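Local atomic coordinates of walker-Type ATPase (Pyrococcus abyssi, PDB entry 2QEN), a protein that probably works as a P-loop ATPase, binding ADP together with a magnesium ion, although its cellular role is not known. Residues A[221-225]-A[226-230]; A[337-341]-A[342-346]. The protein carries 1 engineered substitution. All coordinates share one frame; numbering follows the deposited sequence.

Contact 1 of 2, residues A[221-225]-A[226-230]; sequences LDVPE and NEIEE
V223 and P224 meet E227 and I228 in a local contact at the start of helix 225-235, where the loop coming from helix 205-217 turns into the first helical turn. P224 holds the N-cap position, and its carbonyl begins the helical bonding. E227 N donates to P224 O at 3.2 Å from above the carbonyl plane, with an N-H...O angle of 135°, while the bond from I228 N is weak. One residue on, E229 N donates to E225 O at 3.0 Å, in the carbonyl plane, as in a regular helix.

The side chain of E227 folds back over the cap. With CG beside its own backbone N (chi1 -67°) and the chain extended beyond, its carboxylate lies against the proline ring, OE2 being 3.4 Å from P224 CG. The V223 side chain crosses that of E227 at about a right angle, with CG1 beside E227 CB and OE1, and V223 CB also touches I228 CD1 at 4.0 Å, giving the turn a small apolar side. On the outer side E225 and E229 bring like charges near each other, OE2 to OE2 4.4 Å, and one water makes weak bonds to both carboxylates.

Around this surface turn, F216 of helix 205-217 touches V223 and I228, Y249 of helix 239-252 packs on V223 and hydrogen-bonds E227 OE1, and F255 of helix 255-280 touches E227.

Contact 2 of 2, residues A[337-341]-A[342-346]; sequences YKIAD and PVVAT
D341 caps the helix that begins at P342, and I339, the last residue of strand 336-339, packs back on the first turn of that helix. The capping bond runs from V343 N to D341 OD1, 2.9 Å long with an N-H...O angle of 144°, and meets the oxygen from above the carboxylate plane. CG stands anti to the backbone N (chi1 179°), which brings the carboxylate to the first amides of the helix. The other oxygen, OD2, accepts from W241 NE1, so two donors hold the buried group at separate atoms. The main chain of D341 adds a further tie, A345 N to D341 O at 3.2 Å. Replacing D341 by alanine removes both oxygens, and V343 N and W241 NE1 would probably be left without OD1 and OD2 respectively, the helix start less firmly fixed.

The tight part is apolar. I339 CG2 presses on V344 CG1 at 3.6 Å, the two side chains crossing at about a right angle, and I339 CB meets A345 CB at 3.9 Å. V344 CG2 also lies against D341 CB, 3.8 Å away. P342 and T346 are on the looser side. CB of P342 points away from 337-341, although its ring still touches D341; T346 bonds within its own turn instead, OG1 reaching P342 O at 3.1 Å, tilted 25° from the carbonyl plane, and T346 N meeting the same oxygen from the opposite face.

A strand running through a short turn into an Asp-capped helix is the arrangement here, with the strand belonging to the antiparallel hairpin, or wing, of what is probably a winged helix-turn-helix domain.

Contacts 1 and 2 are both helix starts, yet they lie apart: their centres are 24 Å from each other, their nearest atoms about 10 Å, and they do not touch. Helix 255-280 touches both, through its start at contact 1 and through L263, A266 and I270 at contact 2. The centre of contact 1 is about 30 Å from the centre of the chain, that of contact 2 about 17 Å. Contact 2 approaches the nucleotide through D341, whose side chain is about 9 Å from the ADP and about 5 Å from the side chain of R41, an ADP-binding residue. Contact 1 is related to the site through I228, about 11 Å from the side chain of F15, another such residue.

Contact 1 of 2, residues A[221-225]-A[226-230]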
loop_
_atom_site.group_PDB
_atom_site.type_symbol
_atom_site.label_atom_id
_atom_site.label_comp_id
_atom_site.label_asym_id
_atom_site.label_seq_id
_atom_site.Cartn_x
_atom_site.Cartn_y
_atom_site.Cartn_z
ATOM N N LEU A 221 -0.805 -25.175 -18.976
ATOM C CA LEU A 221 -1.526 -25.994 -18.011
ATOM C C LEU A 221 -3.026 -25.719 -18.105
ATOM O O LEU A 221 -3.460 -24.564 -18.197
ATOM C CB LEU A 221 -1.001 -25.744 -16.594
ATOM C CG LEU A 221 -1.261 -26.767 -15.478
ATOM C CD1 LEU A 221 -0.801 -28.167 -15.856
ATOM C CD2 LEU A 221 -0.571 -26.318 -14.214
ATOM N N ASP A 222 -3.795 -26.805 -18.140
ATOM C CA ASP A 222 -5.255 -26.769 -18.090
ATOM C C ASP A 222 -5.692 -27.194 -16.688
ATOM O O ASP A 222 -5.412 -28.308 -16.255
ATOM C CB ASP A 222 -5.864 -27.701 -19.153
ATOM C CG ASP A 222 -5.818 -27.104 -20.570
ATOM O OD1 ASP A 222 -6.244 -25.938 -20.760
ATOM O OD2 ASP A 222 -5.368 -27.810 -21.503
ATOM N N VAL A 223 -6.329 -26.280 -15.966
ATOM C CA VAL A 223 -6.822 -26.566 -14.620
ATOM C C VAL A 223 -8.352 -26.634 -14.659
ATOM O O VAL A 223 -8.997 -25.714 -15.187
ATOM C CB VAL A 223 -6.320 -25.523 -13.600
ATOM C CG1 VAL A 223 -6.945 -25.751 -12.225
ATOM C CG2 VAL A 223 -4.799 -25.576 -13.498
ATOM N N PRO A 224 -8.937 -27.721 -14.107
ATOM C CA PRO A 224 -10.396 -27.879 -14.184
ATOM C C PRO A 224 -11.125 -26.646 -13.649
ATOM O O PRO A 224 -10.639 -25.985 -12.716
ATOM C CB PRO A 224 -10.673 -29.099 -13.297
ATOM C CG PRO A 224 -9.371 -29.856 -13.276
ATOM C CD PRO A 224 -8.296 -28.824 -13.364
ATOM N N GLU A 225 -12.273 -26.349 -14.259
ATOM C CA GLU A 225 -13.075 -25.164 -13.966
ATOM C C GLU A 225 -13.428 -25.027 -12.489
ATOM O O GLU A 225 -13.279 -23.948 -11.915
ATOM C CB GLU A 225 -14.362 -25.183 -14.793
ATOM C CG GLU A 225 -15.121 -23.874 -14.716
ATOM C CD GLU A 225 -16.457 -23.905 -15.425
ATOM O OE1 GLU A 225 -16.821 -24.953 -16.002
ATOM O OE2 GLU A 225 -17.147 -22.863 -15.401
ATOM N N ASN A 226 -13.886 -26.127 -11.887
ATOM C CA ASN A 226 -14.284 -26.152 -10.479
ATOM C C ASN A 226 -13.155 -25.875 -9.463
ATOM O O ASN A 226 -13.427 -25.396 -8.365
ATOM C CB ASN A 226 -15.013 -27.468 -10.145
ATOM C CG ASN A 226 -16.518 -27.421 -10.484
ATOM O OD1 ASN A 226 -17.103 -26.345 -10.699
ATOM N ND2 ASN A 226 -17.148 -28.595 -10.524
ATOM N N GLU A 227 -11.907 -26.176 -9.831
ATOM C CA GLU A 227 -10.756 -25.903 -8.974
ATOM C C GLU A 227 -10.411 -24.409 -8.958
ATOM O O GLU A 227 -10.027 -23.856 -7.923
ATOM C CB GLU A 227 -9.522 -26.720 -9.403
ATOM C CG GLU A 227 -9.651 -28.248 -9.201
ATOM C CD GLU A 227 -8.394 -29.003 -9.637
ATOM O OE1 GLU A 227 -7.282 -28.416 -9.596
ATOM O OE2 GLU A 227 -8.516 -30.187 -10.030
ATOM N N ILE A 228 -10.528 -23.762 -10.112
ATOM C CA ILE A 228 -10.368 -22.307 -10.182
ATOM C C ILE A 228 -11.502 -21.586 -9.424
ATOM O O ILE A 228 -11.244 -20.645 -8.670
ATOM C CB ILE A 228 -10.180 -21.814 -11.656
ATOM C CG1 ILE A 228 -8.730 -22.108 -12.109
ATOM C CG2 ILE A 228 -10.523 -20.304 -11.804
ATOM C CD1 ILE A 228 -8.540 -22.176 -13.602
ATOM N N GLU A 229 -12.739 -22.048 -9.594
ATOM C CA GLU A 229 -13.870 -21.510 -8.826
ATOM C C GLU A 229 -13.657 -21.651 -7.322
ATOM O O GLU A 229 -13.856 -20.695 -6.576
ATOM C CB GLU A 229 -15.187 -22.175 -9.235
ATOM C CG GLU A 229 -15.475 -22.058 -10.714
ATOM C CD GLU A 229 -16.951 -22.060 -11.032
ATOM O OE1 GLU A 229 -17.587 -23.141 -10.924
ATOM O OE2 GLU A 229 -17.461 -20.974 -11.408
ATOM N N GLU A 230 -13.238 -22.842 -6.884
ATOM C CA GLU A 230 -12.946 -23.085 -5.468
ATOM C C GLU A 230 -11.801 -22.196 -4.933
ATOM O O GLU A 230 -11.863 -21.705 -3.813
ATOM C CB GLU A 230 -12.654 -24.574 -5.225
ATOM C CG GLU A 230 -12.783 -25.026 -3.774
ATOM C CD GLU A 230 -14.200 -25.416 -3.383
ATOM O OE1 GLU A 230 -14.704 -26.485 -3.822
ATOM O OE2 GLU A 230 -14.813 -24.647 -2.613
HETATM O O HOH W 1 -19.292 -23.731 -13.844
#

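Contact 2 of 2, residues A[337-341]-A[342-346]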
loop_
_atom_site.group_PDB
_atom_site.type_symbol
_atom_site.label_atom_id
_atom_site.label_comp_id
_atom_site.label_asym_id
_atom_site.label_seq_id
_atom_site.Cartn_x
_atom_site.Cartn_y
_atom_site.Cartn_z
ATOM N N TYR A 337 -19.166 -5.561 11.415
ATOM C CA TYR A 337 -17.720 -5.623 11.177
ATOM C C TYR A 337 -17.309 -6.844 10.367
ATOM O O TYR A 337 -17.850 -7.941 10.545
ATOM C CB TYR A 337 -16.936 -5.584 12.489
ATOM C CG TYR A 337 -17.357 -4.457 13.382
ATOM C CD1 TYR A 337 -16.926 -3.158 13.130
ATOM C CD2 TYR A 337 -18.221 -4.676 14.458
ATOM C CE1 TYR A 337 -17.313 -2.115 13.934
ATOM C CE2 TYR A 337 -18.620 -3.621 15.280
ATOM C CZ TYR A 337 -18.156 -2.347 15.012
ATOM O OH TYR A 337 -18.530 -1.285 15.791
ATOM N N LYS A 338 -16.378 -6.636 9.449
ATOM C CA LYS A 338 -15.714 -7.756 8.780
ATOM C C LYS A 338 -14.227 -7.547 8.578
ATOM O O LYS A 338 -13.756 -6.422 8.381
ATOM C CB LYS A 338 -16.385 -8.178 7.455
ATOM C CG LYS A 338 -17.097 -7.113 6.680
ATOM C CD LYS A 338 -18.610 -7.216 6.920
ATOM C CE LYS A 338 -19.351 -5.987 6.426
ATOM N NZ LYS A 338 -20.838 -6.197 6.469
ATOM N N ILE A 339 -13.492 -8.649 8.626
ATOM C CA ILE A 339 -12.092 -8.627 8.241
ATOM C C ILE A 339 -12.029 -8.172 6.766
ATOM O O ILE A 339 -12.718 -8.724 5.897
ATOM C CB ILE A 339 -11.421 -10.012 8.452
ATOM C CG1 ILE A 339 -11.687 -10.566 9.863
ATOM C CG2 ILE A 339 -9.933 -9.976 8.119
ATOM C CD1 ILE A 339 -11.213 -9.722 11.030
ATOM N N ALA A 340 -11.228 -7.141 6.516
ATOM C CA ALA A 340 -11.075 -6.559 5.188
ATOM C C ALA A 340 -10.569 -7.567 4.144
ATOM O O ALA A 340 -11.029 -7.550 2.996
ATOM C CB ALA A 340 -10.151 -5.334 5.252
ATOM N N ASP A 341 -9.615 -8.411 4.541
ATOM C CA ASP A 341 -9.053 -9.466 3.686
ATOM C C ASP A 341 -9.573 -10.835 4.164
ATOM O O ASP A 341 -9.279 -11.245 5.276
ATOM C CB ASP A 341 -7.514 -9.413 3.744
ATOM C CG ASP A 341 -6.827 -10.495 2.888
ATOM O OD1 ASP A 341 -7.486 -11.438 2.392
ATOM O OD2 ASP A 341 -5.589 -10.408 2.719
ATOM N N PRO A 342 -10.341 -11.551 3.316
ATOM C CA PRO A 342 -10.945 -12.850 3.679
ATOM C C PRO A 342 -9.937 -13.955 4.017
ATOM O O PRO A 342 -10.271 -14.888 4.748
ATOM C CB PRO A 342 -11.721 -13.236 2.416
ATOM C CG PRO A 342 -11.074 -12.477 1.330
ATOM C CD PRO A 342 -10.692 -11.168 1.939
ATOM N N VAL A 343 -8.728 -13.863 3.464
ATOM C CA VAL A 343 -7.636 -14.765 3.822
ATOM C C VAL A 343 -7.129 -14.507 5.264
ATOM O O VAL A 343 -6.870 -15.450 6.011
ATOM C CB VAL A 343 -6.523 -14.731 2.749
ATOM C CG1 VAL A 343 -5.327 -15.605 3.134
ATOM C CG2 VAL A 343 -7.093 -15.159 1.410
ATOM N N VAL A 344 -7.015 -13.239 5.664
ATOM C CA VAL A 344 -6.760 -12.900 7.068
ATOM C C VAL A 344 -7.813 -13.549 7.986
ATOM O O VAL A 344 -7.466 -14.163 8.994
ATOM C CB VAL A 344 -6.633 -11.363 7.300
ATOM C CG1 VAL A 344 -6.505 -11.018 8.791
ATOM C CG2 VAL A 344 -5.440 -10.824 6.566
ATOM N N ALA A 345 -9.089 -13.445 7.618
ATOM C CA ALA A 345 -10.147 -14.127 8.356
ATOM C C ALA A 345 -9.927 -15.657 8.464
ATOM O O ALA A 345 -10.060 -16.236 9.551
ATOM C CB ALA A 345 -11.520 -13.798 7.747
ATOM N N THR A 346 -9.585 -16.300 7.343
ATOM C CA THR A 346 -9.259 -17.735 7.315
ATOM C C THR A 346 -8.120 -18.084 8.282
ATOM O O THR A 346 -8.225 -19.041 9.041
ATOM C CB THR A 346 -8.935 -18.208 5.878
ATOM O OG1 THR A 346 -10.092 -18.015 5.053
ATOM C CG2 THR A 346 -8.538 -19.696 5.833
#